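Local atomic coordinates of fibronectin-binding protein BBK32 (Borrelia burgdorferi, PDB entry 6N1L), a protein that binds host fibronectin and, through its C-terminal domain, inhibits the classical complement pathway, probably by binding the protease C1r. Residues 18-23 and 142-147. Residues are numbered along the deposited sequence; the frame is centred on the assembly and turned at random.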
ATOM      1  N   TYR A  18      -4.693  -8.894 -12.705  1.00 42.38           N
ATOM      2  CA  TYR A  18      -3.474  -9.350 -12.048  1.00 45.70           C
ATOM      3  C   TYR A  18      -2.788  -8.210 -11.306  1.00 46.37           C
ATOM      4  O   TYR A  18      -2.355  -8.368 -10.155  1.00 39.95           O
ATOM      5  CB  TYR A  18      -2.507  -9.959 -13.062  1.00 45.94           C
ATOM      6  CG  TYR A  18      -1.148 -10.204 -12.453  1.00 49.67           C
ATOM      7  CD1 TYR A  18      -0.929 -11.304 -11.630  1.00 53.40           C
ATOM      8  CD2 TYR A  18      -0.089  -9.331 -12.680  1.00 47.20           C
ATOM      9  CE1 TYR A  18       0.306 -11.530 -11.050  1.00 53.35           C
ATOM     10  CE2 TYR A  18       1.154  -9.552 -12.103  1.00 50.85           C
ATOM     11  CZ  TYR A  18       1.346 -10.655 -11.293  1.00 54.56           C
ATOM     12  OH  TYR A  18       2.580 -10.881 -10.714  1.00 54.07           O
ATOM     13  N   ASN A  19      -2.661  -7.055 -11.959  1.00 41.56           N
ATOM     14  CA  ASN A  19      -1.910  -5.967 -11.344  1.00 39.39           C
ATOM     15  C   ASN A  19      -2.682  -5.329 -10.196  1.00 39.81           C
ATOM     16  O   ASN A  19      -2.070  -4.898  -9.209  1.00 33.51           O
ATOM     17  CB  ASN A  19      -1.525  -4.935 -12.402  1.00 39.59           C
ATOM     18  CG  ASN A  19      -0.358  -5.398 -13.259  1.00 42.80           C
ATOM     19  OD1 ASN A  19       0.805  -5.179 -12.915  1.00 41.55           O
ATOM     20  ND2 ASN A  19      -0.664  -6.055 -14.379  1.00 39.83           N
ATOM     21  N   VAL A  20      -4.016  -5.275 -10.289  1.00 37.02           N
ATOM     22  CA  VAL A  20      -4.807  -4.770  -9.172  1.00 35.93           C
ATOM     23  C   VAL A  20      -4.702  -5.717  -7.978  1.00 40.22           C
ATOM     24  O   VAL A  20      -4.529  -5.282  -6.827  1.00 34.87           O
ATOM     25  CB  VAL A  20      -6.265  -4.551  -9.610  1.00 36.90           C
ATOM     26  CG1 VAL A  20      -7.138  -4.224  -8.410  1.00 36.97           C
ATOM     27  CG2 VAL A  20      -6.331  -3.422 -10.635  1.00 34.80           C
ATOM     28  N   ASP A  21      -4.774  -7.026  -8.233  1.00 37.47           N
ATOM     29  CA  ASP A  21      -4.610  -7.997  -7.151  1.00 39.87           C
ATOM     30  C   ASP A  21      -3.254  -7.850  -6.485  1.00 36.65           C
ATOM     31  O   ASP A  21      -3.147  -7.903  -5.252  1.00 36.50           O
ATOM     32  CB  ASP A  21      -4.771  -9.422  -7.683  1.00 44.69           C
ATOM     33  CG  ASP A  21      -6.206  -9.920  -7.626  1.00 54.81           C
ATOM     34  OD1 ASP A  21      -7.088  -9.187  -7.117  1.00 54.41           O
ATOM     35  OD2 ASP A  21      -6.452 -11.053  -8.104  1.00 60.71           O
ATOM     36  N   SER A  22      -2.197  -7.675  -7.284  1.00 36.68           N
ATOM     37  CA  SER A  22      -0.868  -7.474  -6.722  1.00 37.94           C
ATOM     38  C   SER A  22      -0.794  -6.180  -5.927  1.00 34.25           C
ATOM     39  O   SER A  22      -0.089  -6.109  -4.917  1.00 33.02           O
ATOM     40  CB  SER A  22       0.180  -7.469  -7.828  1.00 39.55           C
ATOM     41  OG  SER A  22       0.131  -8.672  -8.579  1.00 41.59           O
ATOM     42  N   ALA A  23      -1.491  -5.137  -6.374  1.00 32.81           N
ATOM     43  CA  ALA A  23      -1.482  -3.886  -5.619  1.00 31.26           C
ATOM     44  C   ALA A  23      -2.184  -4.064  -4.283  1.00 32.54           C
ATOM     45  O   ALA A  23      -1.728  -3.528  -3.256  1.00 30.63           O
ATOM     46  CB  ALA A  23      -2.149  -2.772  -6.434  1.00 29.46           C
ATOM     47  N   GLU A 142     -13.308  -2.756  -5.170  1.00 42.54           N
ATOM     48  CA  GLU A 142     -14.418  -2.348  -6.031  1.00 46.92           C
ATOM     49  C   GLU A 142     -14.048  -2.471  -7.503  1.00 48.81           C
ATOM     50  O   GLU A 142     -14.851  -2.951  -8.316  1.00 50.12           O
ATOM     51  CB  GLU A 142     -14.826  -0.917  -5.709  1.00 44.59           C
ATOM     52  CG  GLU A 142     -15.835  -0.818  -4.586  1.00 51.60           C
ATOM     53  CD  GLU A 142     -15.633   0.399  -3.706  1.00 57.99           C
ATOM     54  OE1 GLU A 142     -15.397   1.509  -4.241  1.00 58.88           O
ATOM     55  OE2 GLU A 142     -15.716   0.243  -2.466  1.00 62.13           O
ATOM     56  N   VAL A 143     -12.841  -2.027  -7.868  1.00 44.18           N
ATOM     57  CA  VAL A 143     -12.384  -2.124  -9.253  1.00 45.12           C
ATOM     58  C   VAL A 143     -12.460  -3.563  -9.734  1.00 52.01           C
ATOM     59  O   VAL A 143     -12.939  -3.843 -10.842  1.00 50.85           O
ATOM     60  CB  VAL A 143     -10.954  -1.562  -9.384  1.00 37.47           C
ATOM     61  CG1 VAL A 143     -10.284  -2.091 -10.647  1.00 38.96           C
ATOM     62  CG2 VAL A 143     -10.971  -0.041  -9.357  1.00 38.22           C
ATOM     63  N   GLN A 144     -12.001  -4.500  -8.901  1.00 47.02           N
ATOM     64  CA  GLN A 144     -12.035  -5.907  -9.276  1.00 52.41           C
ATOM     65  C   GLN A 144     -13.453  -6.378  -9.559  1.00 57.26           C
ATOM     66  O   GLN A 144     -13.666  -7.178 -10.477  1.00 62.35           O
ATOM     67  CB  GLN A 144     -11.395  -6.756  -8.179  1.00 49.97           C
ATOM     68  CG  GLN A 144      -9.887  -6.576  -8.056  1.00 50.51           C
ATOM     69  CD  GLN A 144      -9.113  -7.177  -9.228  1.00 51.22           C
ATOM     70  OE1 GLN A 144      -9.423  -6.929 -10.400  1.00 57.83           O
ATOM     71  NE2 GLN A 144      -8.099  -7.970  -8.916  1.00 52.90           N
ATOM     72  N   GLY A 145     -14.432  -5.886  -8.803  1.00 54.46           N
ATOM     73  CA  GLY A 145     -15.809  -6.280  -9.060  1.00 59.85           C
ATOM     74  C   GLY A 145     -16.372  -5.665 -10.321  1.00 59.49           C
ATOM     75  O   GLY A 145     -17.168  -6.292 -11.031  1.00 61.61           O
ATOM     76  N   ILE A 146     -15.976  -4.423 -10.622  1.00 56.47           N
ATOM     77  CA  ILE A 146     -16.509  -3.692 -11.765  1.00 56.63           C
ATOM     78  C   ILE A 146     -16.153  -4.371 -13.083  1.00 58.95           C
ATOM     79  O   ILE A 146     -16.901  -4.266 -14.063  1.00 65.10           O
ATOM     80  CB  ILE A 146     -16.012  -2.231 -11.709  1.00 52.96           C
ATOM     81  CG1 ILE A 146     -16.751  -1.473 -10.605  1.00 54.86           C
ATOM     82  CG2 ILE A 146     -16.184  -1.526 -13.048  1.00 57.21           C
ATOM     83  CD1 ILE A 146     -16.325  -0.030 -10.450  1.00 51.20           C
ATOM     84  N   ILE A 147     -15.032  -5.087 -13.135  1.00 60.80           N
ATOM     85  CA  ILE A 147     -14.577  -5.699 -14.374  1.00 62.62           C
ATOM     86  C   ILE A 147     -14.721  -7.217 -14.395  1.00 67.22           C
ATOM     87  O   ILE A 147     -14.743  -7.803 -15.487  1.00 70.64           O
ATOM     88  CB  ILE A 147     -13.118  -5.310 -14.689  1.00 59.75           C
ATOM     89  CG1 ILE A 147     -12.194  -5.785 -13.572  1.00 60.28           C
ATOM     90  CG2 ILE A 147     -12.996  -3.817 -14.903  1.00 57.04           C
ATOM     91  CD1 ILE A 147     -10.763  -5.990 -14.009  1.00 60.31           C
TER
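The side-chain amide of Gln144 has the isopropyl group of Val20 against one face, with Val20 CG1 3.6 Å from Gln144 CD, while Asp21 OD1 meets its NE2 end. Carboxylate and amide planes stand 78° apart, and the amide nitrogen lies well above the carboxylate plane. The contact joins two antiparallel helices of an all-helical bundle, helix 9-44 near its start and the last turns of helix 122-147, and so ties the first and last helices of the complement inhibitory domain together near the C-terminus. The axes of the two segments run nearly antiparallel (159°) and approach to 10.2 Å. Gln144 and Val20 span this distance, the glutamine chain bending at its second torsion to lay the amide across the valine. Its NE2 donates to Lys17 O, one turn before Asp21 on helix 9-44. A second bond, to Asp21 OD1, is bent (138°) and modelled too short for its geometry to be trusted; together the two are consistent with a held amide orientation. Deeper in, Val20 CG2 meets Val143 CG1 at 4.2 Å, and Leu102 of helix 93-117 and Leu140 extend this apolar layer. Away from the interface, Ser22 OG lies above one face of the Tyr18 ring, displaced toward its rim, with Asn19 ND2 at the ring's edge. That hydroxyl also donates to Tyr18 O at 3.0 Å, reaching it from the face opposite Ser22 N.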